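PDB 5GKD: AlyGC from Glaciecola chathamensis, which degrades alginate as a polysaccharide lyase of family 6, presumably cleaving the chain by beta-elimination with the help of a bound calcium ion. Local coordinates for residues L685-F699 and F711-V725. Residues are numbered along the deposited sequence; the frame is centred on the assembly and turned at random.
Sequences LTVGEPKTWVTGNVF and FPLSGATTTISGNTV
The side-chain oxygen OD1 of N723 is gripped by two donors of N697: the backbone N at 2.7 Å, lying in the carbonyl plane, and the amide ND2 at 3.1 Å, tilted from it. The two side chains run alongside each other, their amide planes 37° apart. With CG turned beside its own backbone N (chi1 -61°), N723 also sends ND2 to V694 O at 2.9 Å. That carbonyl is held twice, ND2 coming from above its plane and S721 N from the opposite face. The CE2 edge of the F699 ring meets N723 CG near the ring plane, and F699 in turn packs against F675. N697 passes the pattern on, its OD1 bonded to N673 and its ND2 also to M670 O. An alanine in place of N723 would probably leave N697 N without its side-chain acceptor and V694 O with one donor fewer, weakening the tie across the turn.

Before the turn, 691-695 and 717-721 run parallel, their axes 4.7 Å apart at the closest, linked by backbone bonds such as T719 N to T692 O; beyond it, F699 N to T724 O resumes the pairing. T692 and T718 lie side by side, and one water touches both hydroxyls; T692 OG1 also bonds N668. V694 CB packs on I720 CG1 at 3.8 Å on the same face, while on the other W693 CD1 obliquely meets T719 CB at 3.4 Å. Ahead of the strands, V687 CG1 sits over one face of the poorly ordered F711 ring, and E689 reaches R284 with a salt bridge. Equivalent residues stacked in parallel register, with asparagine over asparagine at the turn, form an asparagine ladder, characteristic of the right-handed parallel beta-helix of pectate-lyase-like proteins, here in the last coils of the C-terminal beta-helix.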
loop_
_atom_site.group_PDB
_atom_site.type_symbol
_atom_site.label_atom_id
_atom_site.label_comp_id
_atom_site.label_asym_id
_atom_site.label_seq_id
_atom_site.Cartn_x
_atom_site.Cartn_y
_atom_site.Cartn_z
ATOM N N LEU A 685 10.239 -16.051 -18.127
ATOM C CA LEU A 685 9.668 -17.292 -17.676
ATOM C C LEU A 685 10.272 -17.812 -16.388
ATOM O O LEU A 685 11.447 -17.813 -16.251
ATOM C CB LEU A 685 9.782 -18.328 -18.778
ATOM C CG LEU A 685 9.123 -17.940 -20.073
ATOM C CD1 LEU A 685 9.575 -18.811 -21.203
ATOM C CD2 LEU A 685 7.612 -17.870 -19.974
ATOM N N THR A 686 9.435 -18.233 -15.450
ATOM C CA THR A 686 9.875 -18.760 -14.167
ATOM C C THR A 686 9.617 -20.259 -14.047
ATOM O O THR A 686 9.526 -20.933 -15.010
ATOM C CB THR A 686 9.172 -18.058 -12.995
ATOM O OG1 THR A 686 7.789 -18.336 -13.041
ATOM C CG2 THR A 686 9.378 -16.577 -13.038
ATOM N N VAL A 687 9.479 -20.760 -12.844
ATOM C CA VAL A 687 9.205 -22.142 -12.605
ATOM C C VAL A 687 7.801 -22.567 -13.037
ATOM O O VAL A 687 6.995 -21.769 -13.402
ATOM C CB VAL A 687 9.370 -22.473 -11.112
ATOM C CG1 VAL A 687 10.748 -22.131 -10.654
ATOM C CG2 VAL A 687 8.394 -21.680 -10.283
ATOM N N GLY A 688 7.553 -23.855 -12.973
ATOM C CA GLY A 688 6.291 -24.464 -13.296
ATOM C C GLY A 688 5.913 -24.762 -14.719
ATOM O O GLY A 688 4.777 -24.851 -15.009
ATOM N N GLU A 689 6.903 -24.894 -15.587
ATOM C CA GLU A 689 6.743 -25.252 -16.992
ATOM C C GLU A 689 5.631 -24.425 -17.676
ATOM O O GLU A 689 4.657 -24.982 -18.153
ATOM C CB GLU A 689 6.481 -26.746 -17.143
ATOM C CG GLU A 689 7.591 -27.622 -16.528
ATOM C CD GLU A 689 7.302 -29.119 -16.577
ATOM O OE1 GLU A 689 6.363 -29.589 -15.903
ATOM O OE2 GLU A 689 8.027 -29.843 -17.271
ATOM N N PRO A 690 5.774 -23.102 -17.709
ATOM C CA PRO A 690 4.743 -22.282 -18.350
ATOM C C PRO A 690 4.645 -22.575 -19.834
ATOM O O PRO A 690 5.596 -23.028 -20.469
ATOM C CB PRO A 690 5.219 -20.851 -18.106
ATOM C CG PRO A 690 6.683 -20.972 -17.990
ATOM C CD PRO A 690 6.940 -22.302 -17.323
ATOM N N LYS A 691 3.469 -22.279 -20.389
ATOM C CA LYS A 691 3.133 -22.549 -21.779
ATOM C C LYS A 691 2.942 -21.225 -22.510
ATOM O O LYS A 691 2.091 -20.418 -22.122
ATOM C CB LYS A 691 1.871 -23.407 -21.863
ATOM C CG LYS A 691 1.944 -24.692 -21.049
ATOM C CD LYS A 691 0.601 -25.418 -20.999
ATOM C CE LYS A 691 0.791 -26.896 -20.662
ATOM N NZ LYS A 691 1.561 -27.130 -19.401
ATOM N N THR A 692 3.721 -21.019 -23.573
ATOM C CA THR A 692 3.718 -19.783 -24.346
ATOM C C THR A 692 3.549 -20.090 -25.831
ATOM O O THR A 692 4.255 -20.948 -26.369
ATOM C CB THR A 692 5.025 -19.012 -24.127
ATOM O OG1 THR A 692 5.165 -18.697 -22.744
ATOM C CG2 THR A 692 5.041 -17.734 -24.936
ATOM N N TRP A 693 2.627 -19.376 -26.488
ATOM C CA TRP A 693 2.379 -19.497 -27.927
ATOM C C TRP A 693 2.270 -18.101 -28.529
ATOM O O TRP A 693 1.332 -17.367 -28.219
ATOM C CB TRP A 693 1.104 -20.278 -28.231
ATOM C CG TRP A 693 1.262 -21.711 -28.052
ATOM C CD1 TRP A 693 1.890 -22.586 -28.896
ATOM C CD2 TRP A 693 0.795 -22.477 -26.945
ATOM N NE1 TRP A 693 1.844 -23.856 -28.373
ATOM C CE2 TRP A 693 1.174 -23.816 -27.177
ATOM C CE3 TRP A 693 0.086 -22.165 -25.779
ATOM C CZ2 TRP A 693 0.870 -24.841 -26.282
ATOM C CZ3 TRP A 693 -0.219 -23.183 -24.896
ATOM C CH2 TRP A 693 0.175 -24.502 -25.151
ATOM N N VAL A 694 3.212 -17.751 -29.399
ATOM C CA VAL A 694 3.229 -16.453 -30.068
ATOM C C VAL A 694 3.304 -16.745 -31.559
ATOM O O VAL A 694 4.392 -16.960 -32.101
ATOM C CB VAL A 694 4.404 -15.577 -29.618
ATOM C CG1 VAL A 694 4.384 -14.259 -30.368
ATOM C CG2 VAL A 694 4.345 -15.354 -28.116
ATOM N N THR A 695 2.150 -16.761 -32.225
ATOM C CA THR A 695 2.065 -17.175 -33.616
ATOM C C THR A 695 1.152 -16.238 -34.389
ATOM O O THR A 695 0.218 -15.657 -33.835
ATOM C CB THR A 695 1.542 -18.618 -33.755
ATOM O OG1 THR A 695 0.204 -18.691 -33.258
ATOM C CG2 THR A 695 2.432 -19.592 -32.979
ATOM N N GLY A 696 1.432 -16.108 -35.684
ATOM C CA GLY A 696 0.559 -15.359 -36.565
ATOM C C GLY A 696 0.626 -13.857 -36.427
ATOM O O GLY A 696 -0.252 -13.163 -36.946
ATOM N N ASN A 697 1.650 -13.324 -35.769
ATOM C CA ASN A 697 1.727 -11.887 -35.551
ATOM C C ASN A 697 2.586 -11.211 -36.620
ATOM O O ASN A 697 3.414 -11.838 -37.280
ATOM C CB ASN A 697 2.290 -11.575 -34.157
ATOM C CG ASN A 697 1.512 -12.274 -33.037
ATOM O OD1 ASN A 697 0.501 -11.755 -32.559
ATOM N ND2 ASN A 697 1.976 -13.471 -32.631
ATOM N N VAL A 698 2.381 -9.908 -36.780
ATOM C CA VAL A 698 3.246 -9.071 -37.600
ATOM C C VAL A 698 4.037 -8.155 -36.680
ATOM O O VAL A 698 3.452 -7.385 -35.907
ATOM C CB VAL A 698 2.446 -8.253 -38.625
ATOM C CG1 VAL A 698 3.364 -7.304 -39.348
ATOM C CG2 VAL A 698 1.723 -9.171 -39.601
ATOM N N PHE A 699 5.360 -8.209 -36.781
ATOM C CA PHE A 699 6.239 -7.299 -36.052
ATOM C C PHE A 699 6.937 -6.389 -37.060
ATOM O O PHE A 699 8.058 -6.655 -37.490
ATOM C CB PHE A 699 7.263 -8.083 -35.193
ATOM C CG PHE A 699 6.636 -8.979 -34.165
ATOM C CD1 PHE A 699 6.098 -8.451 -33.004
ATOM C CD2 PHE A 699 6.572 -10.349 -34.363
ATOM C CE1 PHE A 699 5.506 -9.276 -32.066
ATOM C CE2 PHE A 699 5.993 -11.175 -33.411
ATOM C CZ PHE A 699 5.453 -10.631 -32.272
ATOM N N PHE A 711 15.220 -19.774 -15.595
ATOM C CA PHE A 711 15.471 -21.079 -15.087
ATOM C C PHE A 711 15.768 -21.945 -16.259
ATOM O O PHE A 711 14.953 -22.765 -16.678
ATOM C CB PHE A 711 14.279 -21.598 -14.328
ATOM C CG PHE A 711 14.186 -21.090 -12.930
ATOM C CD1 PHE A 711 14.856 -21.710 -11.916
ATOM C CD2 PHE A 711 13.383 -20.024 -12.626
ATOM C CE1 PHE A 711 14.733 -21.285 -10.619
ATOM C CE2 PHE A 711 13.270 -19.568 -11.334
ATOM C CZ PHE A 711 13.968 -20.200 -10.327
ATOM N N PRO A 712 17.031 -21.723 -16.787
ATOM C CA PRO A 712 17.361 -22.566 -17.936
ATOM C C PRO A 712 17.615 -23.977 -17.472
ATOM O O PRO A 712 18.466 -24.156 -16.616
ATOM C CB PRO A 712 18.688 -22.000 -18.445
ATOM C CG PRO A 712 18.905 -20.714 -17.761
ATOM C CD PRO A 712 18.263 -20.883 -16.442
ATOM N N LEU A 713 16.939 -24.974 -18.020
ATOM C CA LEU A 713 15.907 -24.846 -19.014
ATOM C C LEU A 713 14.835 -25.654 -18.340
ATOM O O LEU A 713 14.415 -26.696 -18.806
ATOM C CB LEU A 713 16.322 -25.509 -20.313
ATOM C CG LEU A 713 17.755 -26.070 -20.375
ATOM C CD1 LEU A 713 17.858 -27.217 -21.364
ATOM C CD2 LEU A 713 18.759 -24.964 -20.670
ATOM N N SER A 714 14.430 -25.133 -17.195
ATOM C CA SER A 714 13.461 -25.722 -16.297
ATOM C C SER A 714 12.199 -26.556 -16.324
ATOM O O SER A 714 12.003 -27.311 -15.413
ATOM C CB SER A 714 12.644 -24.646 -15.647
ATOM O OG SER A 714 12.915 -24.663 -14.254
ATOM N N GLY A 715 11.349 -26.459 -17.332
ATOM C CA GLY A 715 11.525 -25.591 -18.440
ATOM C C GLY A 715 10.267 -25.577 -19.268
ATOM O O GLY A 715 9.598 -26.546 -19.521
ATOM N N ALA A 716 9.983 -24.386 -19.686
ATOM C CA ALA A 716 8.850 -24.002 -20.435
ATOM C C ALA A 716 8.676 -24.624 -21.800
ATOM O O ALA A 716 9.617 -25.058 -22.425
ATOM C CB ALA A 716 8.982 -22.517 -20.605
ATOM N N THR A 717 7.446 -24.634 -22.261
ATOM C CA THR A 717 7.158 -25.068 -23.590
ATOM C C THR A 717 6.799 -23.746 -24.236
ATOM O O THR A 717 5.778 -23.163 -23.973
ATOM C CB THR A 717 6.127 -26.178 -23.696
ATOM O OG1 THR A 717 4.834 -25.635 -23.859
ATOM C CG2 THR A 717 6.164 -27.037 -22.507
ATOM N N THR A 718 7.708 -23.290 -25.068
ATOM C CA THR A 718 7.636 -21.966 -25.671
ATOM C C THR A 718 7.665 -22.124 -27.185
ATOM O O THR A 718 8.681 -22.544 -27.749
ATOM C CB THR A 718 8.791 -21.098 -25.187
ATOM O OG1 THR A 718 8.797 -21.089 -23.759
ATOM C CG2 THR A 718 8.668 -19.670 -25.706
ATOM N N THR A 719 6.553 -21.789 -27.827
ATOM C CA THR A 719 6.391 -21.846 -29.274
ATOM C C THR A 719 6.252 -20.420 -29.788
ATOM O O THR A 719 5.227 -19.774 -29.561
ATOM C CB THR A 719 5.161 -22.672 -29.648
ATOM O OG1 THR A 719 5.365 -24.035 -29.287
ATOM C CG2 THR A 719 4.863 -22.584 -31.149
ATOM N N ILE A 720 7.276 -19.926 -30.479
ATOM C CA ILE A 720 7.257 -18.593 -31.072
ATOM C C ILE A 720 7.638 -18.769 -32.537
ATOM O O ILE A 720 8.818 -18.927 -32.866
ATOM C CB ILE A 720 8.197 -17.614 -30.359
ATOM C CG1 ILE A 720 7.700 -17.339 -28.935
ATOM C CG2 ILE A 720 8.277 -16.305 -31.123
ATOM C CD1 ILE A 720 8.683 -16.569 -28.066
ATOM N N SER A 721 6.641 -18.772 -33.418
ATOM C CA SER A 721 6.899 -19.034 -34.827
ATOM C C SER A 721 5.706 -18.583 -35.651
ATOM O O SER A 721 4.629 -18.290 -35.126
ATOM C CB SER A 721 7.171 -20.515 -35.065
ATOM O OG SER A 721 6.006 -21.253 -34.756
ATOM N N GLY A 722 5.900 -18.576 -36.965
ATOM C CA GLY A 722 4.832 -18.182 -37.859
ATOM C C GLY A 722 4.551 -16.705 -37.826
ATOM O O GLY A 722 3.432 -16.284 -38.129
ATOM N N ASN A 723 5.546 -15.905 -37.470
ATOM C CA ASN A 723 5.410 -14.461 -37.380
ATOM C C ASN A 723 6.203 -13.792 -38.495
ATOM O O ASN A 723 7.295 -14.242 -38.852
ATOM C CB ASN A 723 5.899 -13.946 -36.024
ATOM C CG ASN A 723 5.104 -14.517 -34.873
ATOM O OD1 ASN A 723 3.881 -14.406 -34.830
ATOM N ND2 ASN A 723 5.792 -15.163 -33.955
ATOM N N THR A 724 5.652 -12.705 -39.022
ATOM C CA THR A 724 6.323 -11.868 -40.006
ATOM C C THR A 724 7.088 -10.764 -39.291
ATOM O O THR A 724 6.488 -9.955 -38.583
ATOM C CB THR A 724 5.303 -11.273 -40.976
ATOM O OG1 THR A 724 4.328 -12.248 -41.319
ATOM C CG2 THR A 724 5.997 -10.738 -42.232
ATOM N N VAL A 725 8.402 -10.746 -39.474
ATOM C CA VAL A 725 9.257 -9.725 -38.889
ATOM C C VAL A 725 9.632 -8.732 -39.986
ATOM O O VAL A 725 10.355 -9.073 -40.929
ATOM C CB VAL A 725 10.493 -10.342 -38.233
ATOM C CG1 VAL A 725 11.454 -9.257 -37.778
ATOM C CG2 VAL A 725 10.060 -11.201 -37.070
HETATM O O HOH W 1 6.618 -20.802 -21.849
#